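Local atomic coordinates of ribulose-1,5-bisphosphate carboxylase/oxygenase large subunit (Rhodopseudomonas palustris, PDB entry 3QFW), a protein that probably binds magnesium and carries out a reaction related to that of Rubisco, the enzyme that carboxylates ribulose-1,5-bisphosphate, as a Rubisco-like protein. Residues H167-Q172 with A178-A183; A182-A187 with T199-N204. All blocks are in the same frame, centred on the assembly; numbering follows the deposited sequence.

Contact 1: H167-Q172 with A178-A183; sequences HGLADQ and AERAAA
The R180 side chain leaves its helix with CG trans to the backbone N (chi1 174°), runs extended to CD and bends at chi3 (80°), which brings the guanidinium end-on to the carbonyl of A170 and under L169. The site belongs to the TIM barrel of the Rubisco family: 167-172 lies in the loop after strand 162-165, and that loop leads into helix 177-195, which includes 178-183. A170 O accepts two hydrogen bonds, from R180 NH2 at 2.8 Å and from R180 NH1 at 3.0 Å, and sits close to the guanidinium plane. NH2 approaches in the carbonyl plane, on a lone pair, whereas NH1 comes from well above it and gives the more bent bond, 139° at the hydrogen. L169 CB covers one face of the guanidinium, 4.0 Å from R180 CZ. At the other end of the group, NE forms a salt bridge with D165, which helps fix its rotation. A leucine in place of R180 would probably leave the buried A170 carbonyl without either donor and D165 without its positive partner. The loop is braced from within by the Q172 amide: OE1 takes A170 N at 2.8 Å and NE2 gives to G168 O at 2.9 Å. The second subunit reaches the same turn, with N85 and Q82 of that chain bonding to the carbonyls of H167 and G168. Nearer the solvent, one water donates to D171 OD1 at 2.8 Å and accepts from A178 N at 3.1 Å.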
ATOM      1  N   HIS B 167      14.981   6.855  -3.725  1.00 32.09           N
ATOM      2  CA  HIS B 167      14.001   5.969  -3.102  1.00 34.17           C
ATOM      3  C   HIS B 167      14.012   4.620  -3.813  1.00 33.67           C
ATOM      4  O   HIS B 167      13.492   3.630  -3.298  1.00 32.69           O
ATOM      5  CB  HIS B 167      12.601   6.557  -3.196  1.00 35.07           C
ATOM      6  CG  HIS B 167      11.940   6.302  -4.508  1.00 32.18           C
ATOM      7  ND1 HIS B 167      11.100   5.227  -4.721  1.00 37.41           N
ATOM      8  CD2 HIS B 167      12.021   6.958  -5.688  1.00 34.14           C
ATOM      9  CE1 HIS B 167      10.683   5.241  -5.974  1.00 33.85           C
ATOM     10  NE2 HIS B 167      11.224   6.283  -6.581  1.00 38.12           N
ATOM     11  N   GLY B 168      14.583   4.607  -5.012  1.00 33.52           N
ATOM     12  CA  GLY B 168      14.707   3.400  -5.804  1.00 32.92           C
ATOM     13  C   GLY B 168      15.856   2.515  -5.375  1.00 31.93           C
ATOM     14  O   GLY B 168      15.933   1.344  -5.756  1.00 33.07           O
ATOM     15  N   LEU B 169      16.752   3.066  -4.570  1.00 33.31           N
ATOM     16  CA  LEU B 169      17.877   2.298  -4.061  1.00 30.32           C
ATOM     17  C   LEU B 169      17.407   1.407  -2.932  1.00 31.48           C
ATOM     18  O   LEU B 169      16.787   1.868  -1.973  1.00 34.78           O
ATOM     19  CB  LEU B 169      18.999   3.220  -3.578  1.00 30.50           C
ATOM     20  CG  LEU B 169      19.908   3.804  -4.655  1.00 31.82           C
ATOM     21  CD1 LEU B 169      20.688   4.991  -4.101  1.00 34.01           C
ATOM     22  CD2 LEU B 169      20.864   2.748  -5.191  1.00 32.80           C
ATOM     23  N   ALA B 170      17.689   0.119  -3.058  1.00 34.96           N
ATOM     24  CA  ALA B 170      17.307  -0.826  -2.025  1.00 33.65           C
ATOM     25  C   ALA B 170      18.481  -1.732  -1.708  1.00 36.47           C
ATOM     26  O   ALA B 170      19.411  -1.323  -1.031  1.00 33.68           O
ATOM     27  CB  ALA B 170      16.085  -1.628  -2.453  1.00 33.74           C
ATOM     28  N   ASP B 171      18.447  -2.957  -2.214  1.00 36.12           N
ATOM     29  CA  ASP B 171      19.492  -3.919  -1.893  1.00 35.46           C
ATOM     30  C   ASP B 171      19.970  -4.619  -3.165  1.00 38.90           C
ATOM     31  O   ASP B 171      20.282  -5.808  -3.159  1.00 37.83           O
ATOM     32  CB  ASP B 171      18.960  -4.915  -0.860  1.00 36.57           C
ATOM     33  CG  ASP B 171      20.063  -5.655  -0.115  1.00 40.79           C
ATOM     34  OD1 ASP B 171      21.227  -5.185  -0.096  1.00 37.47           O
ATOM     35  OD2 ASP B 171      19.741  -6.711   0.474  1.00 38.83           O
ATOM     36  N   GLN B 172      20.033  -3.864  -4.258  1.00 39.59           N
ATOM     37  CA  GLN B 172      20.439  -4.420  -5.545  1.00 38.73           C
ATOM     38  C   GLN B 172      21.908  -4.838  -5.551  1.00 39.17           C
ATOM     39  O   GLN B 172      22.733  -4.228  -4.884  1.00 40.34           O
ATOM     40  CB  GLN B 172      20.173  -3.417  -6.667  1.00 39.41           C
ATOM     41  CG  GLN B 172      18.708  -3.028  -6.820  1.00 35.67           C
ATOM     42  CD  GLN B 172      18.373  -1.718  -6.118  1.00 37.26           C
ATOM     43  OE1 GLN B 172      18.867  -1.441  -5.029  1.00 33.81           O
ATOM     44  NE2 GLN B 172      17.545  -0.901  -6.757  1.00 37.15           N
ATOM     45  N   ALA B 178      24.236  -2.935   2.730  1.00 40.25           N
ATOM     46  CA  ALA B 178      25.339  -2.882   3.693  1.00 43.05           C
ATOM     47  C   ALA B 178      26.534  -2.106   3.139  1.00 43.24           C
ATOM     48  O   ALA B 178      27.018  -1.160   3.762  1.00 45.40           O
ATOM     49  CB  ALA B 178      25.748  -4.280   4.123  1.00 45.11           C
ATOM     50  N   GLU B 179      26.991  -2.500   1.955  1.00 43.04           N
ATOM     51  CA  GLU B 179      28.106  -1.833   1.295  1.00 45.15           C
ATOM     52  C   GLU B 179      27.846  -0.347   1.036  1.00 40.97           C
ATOM     53  O   GLU B 179      28.729   0.487   1.238  1.00 43.32           O
ATOM     54  CB  GLU B 179      28.451  -2.537  -0.021  1.00 41.89           C
ATOM     55  CG  GLU B 179      29.204  -3.851   0.149  1.00 46.77           C
ATOM     56  CD  GLU B 179      28.294  -5.036   0.427  1.00 49.11           C
ATOM     57  OE1 GLU B 179      27.089  -4.832   0.698  1.00 48.04           O
ATOM     58  OE2 GLU B 179      28.787  -6.183   0.363  1.00 52.89           O
ATOM     59  N   ARG B 180      26.637  -0.016   0.586  1.00 39.13           N
ATOM     60  CA  ARG B 180      26.288   1.382   0.292  1.00 38.00           C
ATOM     61  C   ARG B 180      26.271   2.264   1.543  1.00 39.25           C
ATOM     62  O   ARG B 180      26.803   3.387   1.543  1.00 38.31           O
ATOM     63  CB  ARG B 180      24.931   1.459  -0.415  1.00 36.21           C
ATOM     64  CG  ARG B 180      24.414   2.868  -0.625  1.00 37.49           C
ATOM     65  CD  ARG B 180      23.148   2.893  -1.474  1.00 37.05           C
ATOM     66  NE  ARG B 180      21.928   2.573  -0.731  1.00 34.43           N
ATOM     67  CZ  ARG B 180      21.295   1.406  -0.791  1.00 35.24           C
ATOM     68  NH1 ARG B 180      21.780   0.427  -1.546  1.00 32.76           N
ATOM     69  NH2 ARG B 180      20.183   1.208  -0.093  1.00 32.57           N
ATOM     70  N   ALA B 181      25.644   1.769   2.603  1.00 41.39           N
ATOM     71  CA  ALA B 181      25.545   2.536   3.839  1.00 39.07           C
ATOM     72  C   ALA B 181      26.939   2.833   4.379  1.00 39.55           C
ATOM     73  O   ALA B 181      27.208   3.930   4.873  1.00 39.89           O
ATOM     74  CB  ALA B 181      24.714   1.786   4.867  1.00 40.76           C
ATOM     75  N   ALA B 182      27.833   1.857   4.272  1.00 39.01           N
ATOM     76  CA  ALA B 182      29.194   2.033   4.768  1.00 39.29           C
ATOM     77  C   ALA B 182      29.929   3.091   3.954  1.00 43.03           C
ATOM     78  O   ALA B 182      30.381   4.101   4.492  1.00 44.64           O
ATOM     79  CB  ALA B 182      29.949   0.718   4.751  1.00 41.76           C
ATOM     80  N   ALA B 183      30.029   2.857   2.650  1.00 42.33           N
ATOM     81  CA  ALA B 183      30.723   3.769   1.748  1.00 41.47           C
ATOM     82  C   ALA B 183      30.191   5.197   1.840  1.00 41.12           C
ATOM     83  O   ALA B 183      30.967   6.156   1.860  1.00 41.33           O
ATOM     84  CB  ALA B 183      30.640   3.255   0.305  1.00 40.57           C
TER
HETATM   85  O   HOH W   1      22.960  -5.723   2.068  1.00 38.14           O

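Contact 2: A182-A187 with T199-N204; sequences AAVGKA and TLYAPN
Y201 lays its ring against V184 and G185 of helix 177-195, and the chain approaches it from T199, whose backbone N bonds to the N192 side chain near the end of that helix and whose OG1 bonds to V160 O. L200 starts strand 200-202 and is tied by backbone hydrogen bonds to D161 and I163. At Y201 the side chain turns to the helix, CG trans to the backbone N (chi1 173°), and the two backbones approach to 6.5 Å between the CA atoms of G185 and Y201. V184 CG1 sits over the centre of one ring face in a CH-pi contact, with the two side chains crossing at about a right angle; the modelled approach is too close for its exact spacing to be trusted. The other valine methyl, CG2, reaches past the rim to 3.9 Å from Y201 OH. G185 brings its backbone N to 4.0 Å from Y201 CD2. The pairing closes a beta-alpha-beta unit of the barrel, in which strands 162-165 and 200-202 run parallel and helix 177-195 makes the crossover between them. The buried hydroxyl of Y201 is satisfied by D165 OD1 on the first of these strands. A202 continues the pairing with I163 and D165. P203 covers the ring face opposite V184 with its CD, 3.7 Å above the plane and offset toward the rim, while its backbone bonds to L228 of strand 226-229. At N204 the backbone N bonds to D165 OD2.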
ATOM      1  N   ALA B 182      27.833   1.857   4.272  1.00 39.01           N
ATOM      2  CA  ALA B 182      29.194   2.033   4.768  1.00 39.29           C
ATOM      3  C   ALA B 182      29.929   3.091   3.954  1.00 43.03           C
ATOM      4  O   ALA B 182      30.381   4.101   4.492  1.00 44.64           O
ATOM      5  CB  ALA B 182      29.949   0.718   4.751  1.00 41.76           C
ATOM      6  N   ALA B 183      30.029   2.857   2.650  1.00 42.33           N
ATOM      7  CA  ALA B 183      30.723   3.769   1.748  1.00 41.47           C
ATOM      8  C   ALA B 183      30.191   5.197   1.840  1.00 41.12           C
ATOM      9  O   ALA B 183      30.967   6.156   1.860  1.00 41.33           O
ATOM     10  CB  ALA B 183      30.640   3.255   0.305  1.00 40.57           C
ATOM     11  N   VAL B 184      28.869   5.342   1.894  1.00 35.66           N
ATOM     12  CA  VAL B 184      28.262   6.669   1.921  1.00 40.07           C
ATOM     13  C   VAL B 184      28.388   7.335   3.286  1.00 37.95           C
ATOM     14  O   VAL B 184      28.784   8.503   3.389  1.00 41.50           O
ATOM     15  CB  VAL B 184      26.774   6.633   1.520  1.00 37.21           C
ATOM     16  CG1 VAL B 184      26.138   8.001   1.772  1.00 36.54           C
ATOM     17  CG2 VAL B 184      26.638   6.230   0.059  1.00 34.80           C
ATOM     18  N   GLY B 185      28.043   6.593   4.331  1.00 40.10           N
ATOM     19  CA  GLY B 185      28.105   7.116   5.684  1.00 39.55           C
ATOM     20  C   GLY B 185      29.504   7.586   6.024  1.00 42.01           C
ATOM     21  O   GLY B 185      29.681   8.632   6.642  1.00 41.60           O
ATOM     22  N   LYS B 186      30.497   6.796   5.622  1.00 43.93           N
ATOM     23  CA  LYS B 186      31.902   7.155   5.790  1.00 39.86           C
ATOM     24  C   LYS B 186      32.202   8.471   5.093  1.00 42.84           C
ATOM     25  O   LYS B 186      32.840   9.353   5.664  1.00 43.10           O
ATOM     26  CB  LYS B 186      32.796   6.062   5.202  1.00 43.96           C
ATOM     27  CG  LYS B 186      34.287   6.372   5.220  1.00 53.04           C
ATOM     28  CD  LYS B 186      34.925   5.964   6.540  1.00 56.26           C
ATOM     29  CE  LYS B 186      36.446   5.987   6.453  1.00 55.72           C
ATOM     30  NZ  LYS B 186      37.074   5.406   7.674  1.00 62.36           N
ATOM     31  N   ALA B 187      31.743   8.587   3.851  1.00 41.53           N
ATOM     32  CA  ALA B 187      32.001   9.768   3.035  1.00 40.87           C
ATOM     33  C   ALA B 187      31.358  11.030   3.614  1.00 38.88           C
ATOM     34  O   ALA B 187      31.916  12.118   3.510  1.00 41.17           O
ATOM     35  CB  ALA B 187      31.534   9.535   1.602  1.00 39.41           C
ATOM     36  N   THR B 199      25.947  17.312   8.451  1.00 34.20           N
ATOM     37  CA  THR B 199      25.122  16.734   7.400  1.00 34.71           C
ATOM     38  C   THR B 199      24.672  15.322   7.766  1.00 31.72           C
ATOM     39  O   THR B 199      25.478  14.509   8.227  1.00 33.12           O
ATOM     40  CB  THR B 199      25.891  16.647   6.066  1.00 33.28           C
ATOM     41  OG1 THR B 199      26.093  17.955   5.526  1.00 34.27           O
ATOM     42  CG2 THR B 199      25.105  15.800   5.052  1.00 31.97           C
ATOM     43  N   LEU B 200      23.390  15.032   7.551  1.00 34.04           N
ATOM     44  CA  LEU B 200      22.832  13.698   7.822  1.00 34.61           C
ATOM     45  C   LEU B 200      22.699  12.846   6.559  1.00 30.45           C
ATOM     46  O   LEU B 200      22.469  13.366   5.466  1.00 30.56           O
ATOM     47  CB  LEU B 200      21.452  13.817   8.472  1.00 34.30           C
ATOM     48  CG  LEU B 200      21.322  14.466   9.849  1.00 31.46           C
ATOM     49  CD1 LEU B 200      19.885  14.896  10.073  1.00 31.06           C
ATOM     50  CD2 LEU B 200      21.766  13.510  10.945  1.00 37.43           C
ATOM     51  N   TYR B 201      22.829  11.533   6.720  1.00 32.94           N
ATOM     52  CA  TYR B 201      22.564  10.592   5.627  1.00 33.13           C
ATOM     53  C   TYR B 201      21.390   9.661   5.938  1.00 32.70           C
ATOM     54  O   TYR B 201      21.346   9.028   6.996  1.00 33.41           O
ATOM     55  CB  TYR B 201      23.821   9.788   5.297  1.00 32.49           C
ATOM     56  CG  TYR B 201      23.617   8.666   4.302  1.00 34.94           C
ATOM     57  CD1 TYR B 201      22.970   8.886   3.089  1.00 34.86           C
ATOM     58  CD2 TYR B 201      24.098   7.388   4.564  1.00 32.67           C
ATOM     59  CE1 TYR B 201      22.786   7.838   2.173  1.00 33.61           C
ATOM     60  CE2 TYR B 201      23.929   6.359   3.655  1.00 31.73           C
ATOM     61  CZ  TYR B 201      23.280   6.587   2.464  1.00 32.68           C
ATOM     62  OH  TYR B 201      23.121   5.541   1.562  1.00 35.73           O
ATOM     63  N   ALA B 202      20.444   9.582   5.007  1.00 30.87           N
ATOM     64  CA  ALA B 202      19.257   8.747   5.171  1.00 34.04           C
ATOM     65  C   ALA B 202      19.196   7.643   4.101  1.00 29.29           C
ATOM     66  O   ALA B 202      18.685   7.858   3.008  1.00 29.90           O
ATOM     67  CB  ALA B 202      18.003   9.610   5.119  1.00 31.52           C
ATOM     68  N   PRO B 203      19.769   6.472   4.398  1.00 32.79           N
ATOM     69  CA  PRO B 203      19.686   5.335   3.468  1.00 34.71           C
ATOM     70  C   PRO B 203      18.283   4.723   3.431  1.00 31.74           C
ATOM     71  O   PRO B 203      17.555   4.767   4.427  1.00 30.55           O
ATOM     72  CB  PRO B 203      20.686   4.332   4.049  1.00 33.76           C
ATOM     73  CG  PRO B 203      20.798   4.711   5.488  1.00 33.43           C
ATOM     74  CD  PRO B 203      20.667   6.196   5.529  1.00 31.17           C
ATOM     75  N   ASN B 204      17.904   4.165   2.286  1.00 32.26           N
ATOM     76  CA  ASN B 204      16.563   3.617   2.136  1.00 32.81           C
ATOM     77  C   ASN B 204      16.491   2.176   2.608  1.00 31.52           C
ATOM     78  O   ASN B 204      17.115   1.295   2.012  1.00 30.00           O
ATOM     79  CB  ASN B 204      16.080   3.720   0.687  1.00 30.64           C
ATOM     80  CG  ASN B 204      14.655   3.222   0.519  1.00 33.73           C
ATOM     81  OD1 ASN B 204      13.729   3.758   1.128  1.00 33.41           O
ATOM     82  ND2 ASN B 204      14.473   2.181  -0.304  1.00 29.90           N
TER

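Contacts 1 and 2 lie on the same helix, 177-195, share A182 and A183, and have centres about 9 Å apart. D165 connects them: its OD2 meets both R180 NE and N204 N, and its OD1 takes the Y201 hydroxyl. R180 CG also packs 3.7 Å from Y201 OH, so the arginine chain passes the polar end of the ring that V184 covers. Beyond it, N204 ND2 probably donates a hydrogen bond to L169 O, 2.9 Å away, joining the loops after two neighbouring strands. In Rubisco relatives the active site lies at this C-terminal end of the barrel strands, so contact 1 probably lies nearer to it than contact 2.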